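Local coordinates for protein iota-carrageenase (Alteromonas sp., PDB 1H80) that hydrolyses internal beta-1,4 linkages of iota-carrageenans, sulfated galactans of red algal cell walls, with inversion of anomeric configuration, at residues 56-61 and 76-81; 18-23 and 47-52; 70-75 and 109-114; 142-147 and 178-183. All blocks are in the same frame, centred on the assembly; numbering follows the deposited sequence. Where two conformers were deposited one is given.

Contact 1 of 4, residues 56-61 and 76-81; sequences GTLLIP and VHIRVE. With NA (sodium ion), chain G.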
# COMPACT_ATOMS: atom_id res chain seq x y z
N GLY A 56 9.34 -24.19 -13.32
CA GLY A 56 8.71 -24.01 -14.61
C GLY A 56 7.73 -22.88 -14.63
O GLY A 56 7.60 -22.12 -13.67
N THR A 57 7.03 -22.77 -15.76
CA THR A 57 6.05 -21.71 -15.95
C THR A 57 4.65 -22.29 -16.03
O THR A 57 4.44 -23.38 -16.57
CB THR A 57 6.35 -20.94 -17.26
OG1 THR A 57 7.63 -20.30 -17.15
CG2 THR A 57 5.28 -19.87 -17.52
N LEU A 58 3.70 -21.56 -15.47
CA LEU A 58 2.31 -21.96 -15.52
C LEU A 58 1.57 -20.86 -16.26
O LEU A 58 1.66 -19.69 -15.89
CB LEU A 58 1.72 -22.10 -14.12
CG LEU A 58 0.22 -22.40 -14.13
CD1 LEU A 58 -0.02 -23.78 -14.75
CD2 LEU A 58 -0.33 -22.35 -12.71
N LEU A 59 0.85 -21.23 -17.31
CA LEU A 59 0.09 -20.24 -18.05
C LEU A 59 -1.36 -20.32 -17.60
O LEU A 59 -1.93 -21.40 -17.55
CB LEU A 59 0.15 -20.52 -19.56
CG LEU A 59 -0.64 -19.52 -20.42
CD1 LEU A 59 0.01 -18.14 -20.35
CD2 LEU A 59 -0.68 -20.00 -21.86
N ILE A 60 -1.93 -19.17 -17.25
CA ILE A 60 -3.33 -19.10 -16.88
C ILE A 60 -3.93 -18.47 -18.13
O ILE A 60 -3.78 -17.28 -18.38
CB ILE A 60 -3.58 -18.19 -15.66
CG1 ILE A 60 -2.91 -18.81 -14.43
CG2 ILE A 60 -5.07 -18.03 -15.43
CD1 ILE A 60 -3.17 -18.04 -13.14
N PRO A 61 -4.61 -19.29 -18.95
CA PRO A 61 -5.23 -18.84 -20.20
C PRO A 61 -6.48 -18.01 -20.03
O PRO A 61 -7.12 -18.04 -18.98
CB PRO A 61 -5.49 -20.15 -20.93
CG PRO A 61 -5.89 -21.05 -19.82
CD PRO A 61 -4.89 -20.72 -18.72
N VAL A 76 8.25 -21.27 -9.22
CA VAL A 76 7.01 -21.28 -9.98
C VAL A 76 6.87 -19.90 -10.60
O VAL A 76 6.98 -18.88 -9.91
CB VAL A 76 5.79 -21.56 -9.08
CG1 VAL A 76 4.51 -21.43 -9.88
CG2 VAL A 76 5.91 -22.96 -8.49
N HIS A 77 6.66 -19.87 -11.91
CA HIS A 77 6.54 -18.62 -12.63
C HIS A 77 5.23 -18.62 -13.39
O HIS A 77 5.06 -19.34 -14.37
CB HIS A 77 7.75 -18.48 -13.55
CG HIS A 77 9.03 -18.45 -12.79
ND1 HIS A 77 9.54 -17.29 -12.24
CD2 HIS A 77 9.84 -19.45 -12.36
CE1 HIS A 77 10.60 -17.58 -11.50
NE2 HIS A 77 10.80 -18.89 -11.56
N ILE A 78 4.30 -17.82 -12.88
CA ILE A 78 2.97 -17.74 -13.46
C ILE A 78 2.84 -16.60 -14.45
O ILE A 78 3.25 -15.47 -14.18
CB ILE A 78 1.93 -17.58 -12.34
CG1 ILE A 78 1.97 -18.81 -11.43
CG2 ILE A 78 0.53 -17.39 -12.94
CD1 ILE A 78 1.11 -18.69 -10.19
N ARG A 79 2.29 -16.92 -15.62
CA ARG A 79 2.06 -15.93 -16.65
C ARG A 79 0.57 -15.97 -16.93
O ARG A 79 -0.02 -17.04 -17.08
CB ARG A 79 2.88 -16.25 -17.91
CG ARG A 79 4.37 -16.04 -17.69
CD ARG A 79 4.68 -14.59 -17.33
NE ARG A 79 6.09 -14.35 -17.03
CZ ARG A 79 6.68 -14.58 -15.86
NH1 ARG A 79 6.00 -15.06 -14.82
NH2 ARG A 79 7.98 -14.33 -15.73
N VAL A 80 -0.03 -14.80 -16.99
CA VAL A 80 -1.47 -14.70 -17.18
C VAL A 80 -1.85 -14.02 -18.49
O VAL A 80 -1.39 -12.92 -18.78
CB VAL A 80 -2.09 -13.91 -16.01
CG1 VAL A 80 -3.60 -13.98 -16.07
CG2 VAL A 80 -1.56 -14.46 -14.69
N GLU A 81 -2.71 -14.66 -19.27
CA GLU A 81 -3.11 -14.04 -20.53
C GLU A 81 -3.87 -12.74 -20.29
O GLU A 81 -4.48 -12.54 -19.24
CB GLU A 81 -3.90 -15.03 -21.39
CG GLU A 81 -3.03 -16.18 -21.87
CD GLU A 81 -3.62 -16.94 -23.04
OE1 GLU A 81 -4.80 -17.32 -22.98
OE2 GLU A 81 -2.88 -17.18 -24.03
NA NA G . -4.49 -18.51 -25.09
O HOH W 1 -6.74 -18.49 -24.71
O HOH W 2 -4.12 -20.61 -24.06
O HOH W 3 -4.90 -16.39 -26.53

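Contact 2 of 4, residues 18-23 and 47-52; sequences QDVNYD and NAISRK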
# COMPACT_ATOMS: atom_id res chain seq x y z
N GLN A 18 14.30 -23.95 -17.37
CA GLN A 18 13.19 -24.50 -16.61
C GLN A 18 12.92 -25.92 -17.05
O GLN A 18 13.35 -26.34 -18.12
CB GLN A 18 11.94 -23.65 -16.82
CG GLN A 18 12.11 -22.20 -16.39
CD GLN A 18 10.79 -21.49 -16.26
OE1 GLN A 18 10.00 -21.42 -17.20
NE2 GLN A 18 10.52 -20.96 -15.07
N ASP A 19 12.20 -26.65 -16.21
CA ASP A 19 11.89 -28.03 -16.53
C ASP A 19 10.57 -28.22 -17.26
O ASP A 19 10.46 -29.09 -18.13
CB ASP A 19 11.88 -28.88 -15.26
CG ASP A 19 13.28 -29.09 -14.70
OD1 ASP A 19 14.24 -29.07 -15.49
OD2 ASP A 19 13.40 -29.30 -13.47
N VAL A 20 9.56 -27.41 -16.93
CA VAL A 20 8.26 -27.56 -17.56
C VAL A 20 7.52 -26.26 -17.86
O VAL A 20 7.85 -25.19 -17.34
CB VAL A 20 7.31 -28.41 -16.69
CG1 VAL A 20 7.88 -29.80 -16.50
CG2 VAL A 20 7.09 -27.73 -15.33
N ASN A 21 6.51 -26.38 -18.72
CA ASN A 21 5.62 -25.28 -19.10
C ASN A 21 4.24 -25.94 -19.10
O ASN A 21 3.96 -26.80 -19.94
CB ASN A 21 5.92 -24.74 -20.50
CG ASN A 21 7.01 -23.67 -20.52
OD1 ASN A 21 7.17 -22.97 -21.52
ND2 ASN A 21 7.77 -23.56 -19.44
N TYR A 22 3.40 -25.57 -18.14
CA TYR A 22 2.05 -26.14 -18.04
C TYR A 22 0.98 -25.09 -18.28
O TYR A 22 1.23 -23.89 -18.16
CB TYR A 22 1.81 -26.75 -16.66
CG TYR A 22 2.64 -27.95 -16.30
CD1 TYR A 22 2.92 -28.94 -17.24
CD2 TYR A 22 3.10 -28.13 -15.00
CE1 TYR A 22 3.63 -30.09 -16.89
CE2 TYR A 22 3.80 -29.27 -14.63
CZ TYR A 22 4.06 -30.25 -15.58
OH TYR A 22 4.75 -31.38 -15.21
N ASP A 23 -0.22 -25.56 -18.61
CA ASP A 23 -1.37 -24.70 -18.84
C ASP A 23 -2.37 -25.08 -17.75
O ASP A 23 -2.67 -26.26 -17.57
CB ASP A 23 -1.95 -24.94 -20.23
CG ASP A 23 -3.15 -24.06 -20.53
OD1 ASP A 23 -4.21 -24.25 -19.90
OD2 ASP A 23 -3.03 -23.18 -21.41
N ASN A 47 2.04 -26.89 -7.08
CA ASN A 47 2.76 -27.96 -6.41
C ASN A 47 3.55 -28.81 -7.39
O ASN A 47 4.71 -29.16 -7.13
CB ASN A 47 1.78 -28.85 -5.64
CG ASN A 47 1.12 -28.12 -4.47
OD1 ASN A 47 1.55 -27.04 -4.08
ND2 ASN A 47 0.09 -28.73 -3.91
N ALA A 48 2.94 -29.14 -8.52
CA ALA A 48 3.59 -29.96 -9.53
C ALA A 48 4.83 -29.28 -10.08
O ALA A 48 5.88 -29.90 -10.24
CB ALA A 48 2.62 -30.26 -10.66
N ILE A 49 4.72 -27.99 -10.36
CA ILE A 49 5.85 -27.25 -10.91
C ILE A 49 6.97 -27.10 -9.89
O ILE A 49 8.15 -27.27 -10.22
CB ILE A 49 5.41 -25.85 -11.40
CG1 ILE A 49 4.43 -26.01 -12.57
CG2 ILE A 49 6.63 -25.02 -11.81
CD1 ILE A 49 3.81 -24.71 -13.02
N SER A 50 6.62 -26.80 -8.64
CA SER A 50 7.64 -26.61 -7.62
C SER A 50 8.41 -27.88 -7.29
O SER A 50 9.52 -27.82 -6.76
CB SER A 50 7.02 -26.04 -6.34
OG SER A 50 8.03 -25.58 -5.47
N ARG A 51 7.82 -29.04 -7.60
CA ARG A 51 8.49 -30.31 -7.36
C ARG A 51 9.65 -30.53 -8.33
O ARG A 51 10.55 -31.33 -8.06
CB ARG A 51 7.50 -31.48 -7.48
CG ARG A 51 6.60 -31.65 -6.27
CD ARG A 51 5.90 -33.01 -6.30
NE ARG A 51 4.76 -33.05 -7.21
CZ ARG A 51 3.53 -32.66 -6.89
NH1 ARG A 51 3.28 -32.19 -5.67
NH2 ARG A 51 2.55 -32.74 -7.78
N LYS A 52 9.62 -29.83 -9.46
CA LYS A 52 10.68 -29.96 -10.46
C LYS A 52 11.91 -29.17 -10.01
O LYS A 52 11.80 -28.02 -9.58
CB LYS A 52 10.21 -29.43 -11.82
CG LYS A 52 8.92 -30.06 -12.34
CD LYS A 52 9.10 -31.54 -12.63
CE LYS A 52 7.82 -32.14 -13.18
NZ LYS A 52 7.97 -33.59 -13.49

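Contact 3 of 4, residues 70-75 and 109-114; sequences IQMKSN and RNFSFQ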
# COMPACT_ATOMS: atom_id res chain seq x y z
N ILE A 70 -4.46 -19.35 -2.18
CA ILE A 70 -3.47 -20.11 -2.94
C ILE A 70 -2.11 -19.95 -2.29
O ILE A 70 -1.70 -18.85 -1.92
CB ILE A 70 -3.39 -19.60 -4.39
CG1 ILE A 70 -4.78 -19.64 -5.04
CG2 ILE A 70 -2.40 -20.45 -5.18
CD1 ILE A 70 -5.39 -21.02 -5.11
N GLN A 71 -1.40 -21.07 -2.13
CA GLN A 71 -0.07 -21.05 -1.53
C GLN A 71 0.98 -21.16 -2.62
O GLN A 71 1.15 -22.21 -3.23
CB GLN A 71 0.08 -22.22 -0.56
CG GLN A 71 -0.98 -22.27 0.53
CD GLN A 71 -0.95 -21.04 1.42
OE1 GLN A 71 0.03 -20.78 2.12
NE2 GLN A 71 -2.04 -20.27 1.40
N MET A 72 1.69 -20.06 -2.87
CA MET A 72 2.72 -20.08 -3.89
C MET A 72 3.92 -20.87 -3.40
O MET A 72 4.12 -21.04 -2.20
CB MET A 72 3.12 -18.65 -4.25
CG MET A 72 1.98 -17.86 -4.87
SD MET A 72 1.36 -18.64 -6.39
CE MET A 72 -0.19 -17.77 -6.64
N LYS A 73 4.72 -21.37 -4.34
CA LYS A 73 5.89 -22.16 -4.00
C LYS A 73 7.09 -21.78 -4.86
O LYS A 73 6.94 -21.13 -5.90
CB LYS A 73 5.58 -23.65 -4.16
CG LYS A 73 4.65 -24.19 -3.09
CD LYS A 73 4.48 -25.70 -3.20
CE LYS A 73 3.82 -26.27 -1.96
NZ LYS A 73 2.54 -25.57 -1.64
N SER A 74 8.26 -22.21 -4.42
CA SER A 74 9.51 -21.91 -5.10
C SER A 74 9.60 -22.38 -6.55
O SER A 74 9.07 -23.43 -6.92
CB SER A 74 10.69 -22.52 -4.34
OG SER A 74 10.77 -21.98 -3.04
N ASN A 75 10.29 -21.57 -7.34
CA ASN A 75 10.54 -21.83 -8.74
C ASN A 75 9.30 -21.98 -9.61
O ASN A 75 9.31 -22.70 -10.60
CB ASN A 75 11.43 -23.07 -8.86
CG ASN A 75 12.75 -22.88 -8.14
OD1 ASN A 75 13.49 -21.93 -8.40
ND2 ASN A 75 13.06 -23.79 -7.21
N ARG A 109 11.30 -19.17 -2.88
CA ARG A 109 12.45 -18.57 -3.53
C ARG A 109 12.26 -18.68 -5.03
O ARG A 109 11.82 -19.71 -5.53
CB ARG A 109 13.74 -19.29 -3.13
CG ARG A 109 14.06 -19.26 -1.63
CD ARG A 109 14.42 -17.85 -1.16
NE ARG A 109 14.79 -17.80 0.26
CZ ARG A 109 13.96 -17.50 1.25
NH1 ARG A 109 12.69 -17.21 1.01
NH2 ARG A 109 14.41 -17.46 2.50
N ASN A 110 12.59 -17.61 -5.75
CA ASN A 110 12.48 -17.58 -7.21
C ASN A 110 11.04 -17.76 -7.65
O ASN A 110 10.63 -18.84 -8.08
CB ASN A 110 13.34 -18.67 -7.83
CG ASN A 110 14.72 -18.73 -7.22
OD1 ASN A 110 15.34 -17.69 -6.97
ND2 ASN A 110 15.21 -19.93 -6.97
N PHE A 111 10.27 -16.69 -7.55
CA PHE A 111 8.87 -16.74 -7.89
C PHE A 111 8.44 -15.53 -8.71
O PHE A 111 8.91 -14.43 -8.48
CB PHE A 111 8.06 -16.78 -6.59
CG PHE A 111 6.59 -16.54 -6.78
CD1 PHE A 111 5.77 -17.56 -7.25
CD2 PHE A 111 6.04 -15.28 -6.56
CE1 PHE A 111 4.42 -17.33 -7.48
CE2 PHE A 111 4.69 -15.04 -6.79
CZ PHE A 111 3.88 -16.06 -7.26
N SER A 112 7.56 -15.74 -9.68
CA SER A 112 7.06 -14.60 -10.44
C SER A 112 5.60 -14.83 -10.82
O SER A 112 5.15 -15.97 -10.98
CB SER A 112 7.93 -14.32 -11.68
OG SER A 112 7.79 -15.31 -12.68
N PHE A 113 4.86 -13.74 -10.92
CA PHE A 113 3.44 -13.75 -11.27
C PHE A 113 3.34 -12.52 -12.14
O PHE A 113 3.40 -11.39 -11.65
CB PHE A 113 2.59 -13.61 -10.01
CG PHE A 113 1.15 -13.97 -10.21
CD1 PHE A 113 0.34 -13.22 -11.05
CD2 PHE A 113 0.60 -15.05 -9.54
CE1 PHE A 113 -1.00 -13.55 -11.23
CE2 PHE A 113 -0.74 -15.39 -9.71
CZ PHE A 113 -1.54 -14.63 -10.56
N GLN A 114 3.19 -12.72 -13.45
CA GLN A 114 3.16 -11.59 -14.36
C GLN A 114 2.11 -11.69 -15.46
O GLN A 114 1.93 -12.75 -16.06
CB GLN A 114 4.55 -11.42 -14.98
CG GLN A 114 4.73 -10.18 -15.84
CD GLN A 114 6.18 -9.96 -16.20
OE1 GLN A 114 7.06 -10.00 -15.34
NE2 GLN A 114 6.45 -9.73 -17.48

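Contact 4 of 4, residues 142-147 and 178-183; sequences NYKISN and IIERIK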
# COMPACT_ATOMS: atom_id res chain seq x y z
N ASN A 142 13.66 -13.11 -4.18
CA ASN A 142 13.86 -13.14 -5.62
C ASN A 142 12.52 -13.37 -6.30
O ASN A 142 12.21 -14.46 -6.79
CB ASN A 142 14.85 -14.22 -6.04
CG ASN A 142 15.30 -14.05 -7.46
OD1 ASN A 142 15.54 -12.93 -7.90
ND2 ASN A 142 15.40 -15.15 -8.20
N TYR A 143 11.71 -12.32 -6.31
CA TYR A 143 10.39 -12.42 -6.88
C TYR A 143 10.00 -11.22 -7.71
O TYR A 143 10.59 -10.15 -7.61
CB TYR A 143 9.35 -12.63 -5.77
CG TYR A 143 9.20 -11.46 -4.82
CD1 TYR A 143 10.04 -11.32 -3.71
CD2 TYR A 143 8.17 -10.54 -4.99
CE1 TYR A 143 9.85 -10.28 -2.79
CE2 TYR A 143 7.97 -9.50 -4.09
CZ TYR A 143 8.81 -9.38 -2.99
OH TYR A 143 8.57 -8.38 -2.09
N LYS A 144 8.98 -11.42 -8.53
CA LYS A 144 8.48 -10.36 -9.39
C LYS A 144 6.98 -10.53 -9.53
O LYS A 144 6.50 -11.61 -9.90
CB LYS A 144 9.16 -10.43 -10.75
CG LYS A 144 8.79 -9.29 -11.69
CD LYS A 144 9.47 -9.48 -13.04
CE LYS A 144 9.19 -8.32 -13.98
NZ LYS A 144 9.79 -8.57 -15.32
N ILE A 145 6.24 -9.48 -9.21
CA ILE A 145 4.78 -9.46 -9.32
C ILE A 145 4.53 -8.27 -10.24
O ILE A 145 4.94 -7.15 -9.94
CB ILE A 145 4.13 -9.27 -7.94
CG1 ILE A 145 4.42 -10.52 -7.09
CG2 ILE A 145 2.63 -9.06 -8.09
CD1 ILE A 145 3.98 -10.40 -5.64
N SER A 146 3.83 -8.52 -11.35
CA SER A 146 3.69 -7.48 -12.36
C SER A 146 2.50 -7.51 -13.28
O SER A 146 1.96 -8.56 -13.57
CB SER A 146 4.95 -7.56 -13.24
OG SER A 146 4.89 -6.79 -14.43
N ASN A 147 2.11 -6.32 -13.75
CA ASN A 147 1.09 -6.16 -14.77
C ASN A 147 -0.36 -6.63 -14.69
O ASN A 147 -0.76 -7.58 -15.37
CB ASN A 147 1.70 -6.73 -16.04
CG ASN A 147 1.13 -6.12 -17.29
OD1 ASN A 147 0.59 -5.01 -17.28
ND2 ASN A 147 1.29 -6.83 -18.41
N ILE A 178 10.56 -7.26 -7.23
CA ILE A 178 10.05 -6.16 -8.02
C ILE A 178 8.54 -6.30 -8.05
O ILE A 178 8.01 -7.37 -8.36
CB ILE A 178 10.56 -6.22 -9.48
CG1 ILE A 178 12.09 -6.14 -9.50
CG2 ILE A 178 9.94 -5.08 -10.29
CD1 ILE A 178 12.69 -6.17 -10.90
N ILE A 179 7.85 -5.22 -7.70
CA ILE A 179 6.39 -5.20 -7.73
C ILE A 179 6.11 -4.03 -8.65
O ILE A 179 6.41 -2.88 -8.33
CB ILE A 179 5.82 -4.96 -6.33
CG1 ILE A 179 6.17 -6.16 -5.45
CG2 ILE A 179 4.31 -4.77 -6.40
CD1 ILE A 179 5.82 -5.99 -3.99
N GLU A 180 5.53 -4.31 -9.82
CA GLU A 180 5.34 -3.26 -10.79
C GLU A 180 4.15 -3.37 -11.71
O GLU A 180 3.53 -4.41 -11.82
CB GLU A 180 6.57 -3.20 -11.70
CG GLU A 180 6.81 -4.55 -12.39
CD GLU A 180 7.67 -4.46 -13.63
OE1 GLU A 180 8.63 -3.67 -13.65
OE2 GLU A 180 7.40 -5.22 -14.59
N ARG A 181 3.86 -2.26 -12.39
CA ARG A 181 2.78 -2.18 -13.35
C ARG A 181 1.44 -2.68 -12.83
O ARG A 181 0.88 -3.65 -13.34
CB ARG A 181 3.16 -2.96 -14.61
CG ARG A 181 4.44 -2.47 -15.26
CD ARG A 181 4.79 -3.32 -16.47
NE ARG A 181 3.78 -3.21 -17.52
CZ ARG A 181 3.72 -4.01 -18.58
NH1 ARG A 181 4.61 -4.98 -18.73
NH2 ARG A 181 2.77 -3.83 -19.48
N ILE A 182 0.93 -2.00 -11.81
CA ILE A 182 -0.34 -2.37 -11.24
C ILE A 182 -1.18 -1.12 -11.07
O ILE A 182 -0.67 -0.07 -10.69
CB ILE A 182 -0.17 -3.06 -9.87
CG1 ILE A 182 0.67 -4.33 -10.03
CG2 ILE A 182 -1.54 -3.43 -9.30
CD1 ILE A 182 1.06 -4.98 -8.71
N LYS A 183 -2.46 -1.24 -11.40
CA LYS A 183 -3.39 -0.13 -11.27
C LYS A 183 -4.52 -0.64 -10.41
O LYS A 183 -5.03 -1.74 -10.65
CB LYS A 183 -3.92 0.29 -12.64
CG LYS A 183 -5.14 1.22 -12.59
CD LYS A 183 -4.84 2.53 -11.89
CE LYS A 183 -6.09 3.39 -11.74
NZ LYS A 183 -6.69 3.72 -13.07
O HOH W 4 9.33 -6.14 -16.22
O HOH W 5 0.27 -2.99 -19.22

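Contact 1 of 4, residues 56-61 and 76-81
I60 and I78 meet on the tight side of this strand pair. Their side chains cross obliquely, with I60 CD1 3.8 Å from I78 CG2 and 4.2 Å from V80 CG2. CD1 gets there because CG1 of I60 stands anti to the carbonyl carbon (chi1 -65°) with the chain extended beyond. L58 fills the same buried face, its CB against CG1 of I78, and helix 39-50 covers it through L42, A45 and I49. Between the two faces runs the backbone ladder, in which R79 N meets L58 O at 2.9 Å, almost straight. These strands, parallel and in register, are equivalent segments of successive coils in a right-handed parallel beta-helix. The other face, with T57, L59 and R79, is looser and partly exposed. There CG2 of T57 touches CG of R79 at 3.9 Å, while the R79 guanidinium turns back over its own strand, NH1 bonding I78 O from above the carbonyl plane and also S112 OG. At the far end the E81 carboxylate grips a sodium ion with both oxygens, OE1 at 2.4 Å and OE2 at 2.3 Å, and three waters also bind it. OE1 also accepts a bond from N62 N and sits 3.2 Å from P61 CA.

Contact 2 of 4, residues 18-23 and 47-52
Y22 and I49 make the closest side-chain contact between strand 20-23 and the end of helix 39-50, the helix that covers the N-terminal end of the parallel beta-helix, as in pectate lyase-like folds. The two side chains slide past each other in opposite directions, bringing CD2 of Y22 to 3.5 Å from CG1 of I49. The approach is oblique to the ring. From the preceding residue, the methyl of A48 reaches CE2 of Y22 at 4.3 Å. V20 adds a second apolar touch, CG2 to CG1 of I49 at 4.2 Å.

K52, in the loop after the helix, covers the outer side. Its chain bends at chi2 (-64°), which folds the aliphatic part back along the strand: CB lies beside OD2 of D19 at 3.6 Å, and CE comes to CG1 of V20 and to the hydroxyl oxygen of Y22. The charges do not meet, for D19 OD2 and K52 NZ are 6.9 Å apart; the carboxylate instead accepts a bond from N54 N.

A second shell holds these groups in place. Strand 20-23 is bonded through its backbone to T57 and L59 of the next strand, and L58 packs against both Y22 and I49. F28 meets the Y22 ring edge-to-face. Within the strand itself, CG2 of V20 takes the position between its backbone N and carbonyl carbon, and this methyl rests 3.7 Å above the plane of the Y22 ring, offset toward the rim.

Contact 3 of 4, residues 70-75 and 109-114
M72 lies against two phenylalanine rings, and each meets a different part of it. CB stands over the F111 ring, 4.2 Å from the centroid and 29° off the normal, an off-centre CH-pi contact. The bend at chi2 (-58°) brings SD obliquely to CE1 of F111 at 3.5 Å, a Met-aromatic contact. Beyond it, CE reaches the edge of the F113 ring, near its plane, 3.9 Å from CE2; the two side chains cross at about a right angle. F111 extends toward the methionine with CG anti to its backbone N.

The polar end of the contact is built differently. N75 and N110 lie side by side, pointing the same way, with amide planes 33° apart, and ND2 of N110 gives a bond to OD1 of N75 at 3.0 Å. OD1 of N110 passes the chain on to N142, forming the asparagine ladder known from pectate lyase-type beta-helices, at a turn where these asparagines have left-handed backbone angles. Close by, S74 OG accepts R109 N at 2.9 Å, and N75 N bonds R109 O, with a weaker bond to N110 O.

Around this corner, I46 of helix 39-50 and F100 and V102 of strand 97-102 pack on M72, while I78 of strand 76-80 touches both M72 and F113.

Contact 4 of 4, residues 142-147 and 178-183
E180 reaches across to S146 and K144 on the neighbouring strand. Its CB carries CG in the crowded position between backbone N and carbonyl carbon (chi1 57°), which swings the chain toward S146: CG lies 3.6 Å from both CB and OG of that serine. CD follows alongside, 3.7 Å from S146 OG. At the tip the two oxygens part company. OE2 takes the hydroxyl of S146 at 3.0 Å on its anti lone pair, touches CE of K144 and accepts a hydrogen bond from a water, which in turn accepts one from K144 NZ at 2.6 Å; the direct NZ to OE2 gap, 4.2 Å, is too long for a salt bridge. OE1 turns to R205 in a salt bridge, so the carboxylate is held from both ends.

The strands beneath are nearly parallel, adjacent rungs of the right-handed beta-helix, joined by bonds such as E180 N to I145 O at 2.9 Å. Their other face looks into the core. There CG1 of I179 comes obliquely to CE2 of Y143 at 4.0 Å and packs beside CB of I145, while L137 of strand 132-141 closes over all three. The second strand turns a corner at R181. N147, beside it, also has left-handed backbone angles; its N gives a hydrogen bond to E180 O, and its ND2 reaches the carbonyl oxygens of G115 and G117.

From the N terminus, contact 2 comes first: its loop, carrying helix 39-50, returns the chain to strand 20-23. Only after it closes does contact 1 open, joining 56-61 to 76-81, and strand 56-60 also bonds to strand 20-23. Contact 3 crosses contact 1, since 70-75 lies between the segments of contact 1 while 109-114 follows both; H77 to S112 bonds them directly. S50 to S74 links contact 2 with contact 3. Contact 4 follows in series, one coil further on, and meets contact 3 where F113 N bonds K144 O. Together they tie the helix-covered end to successive coils of the beta-helix.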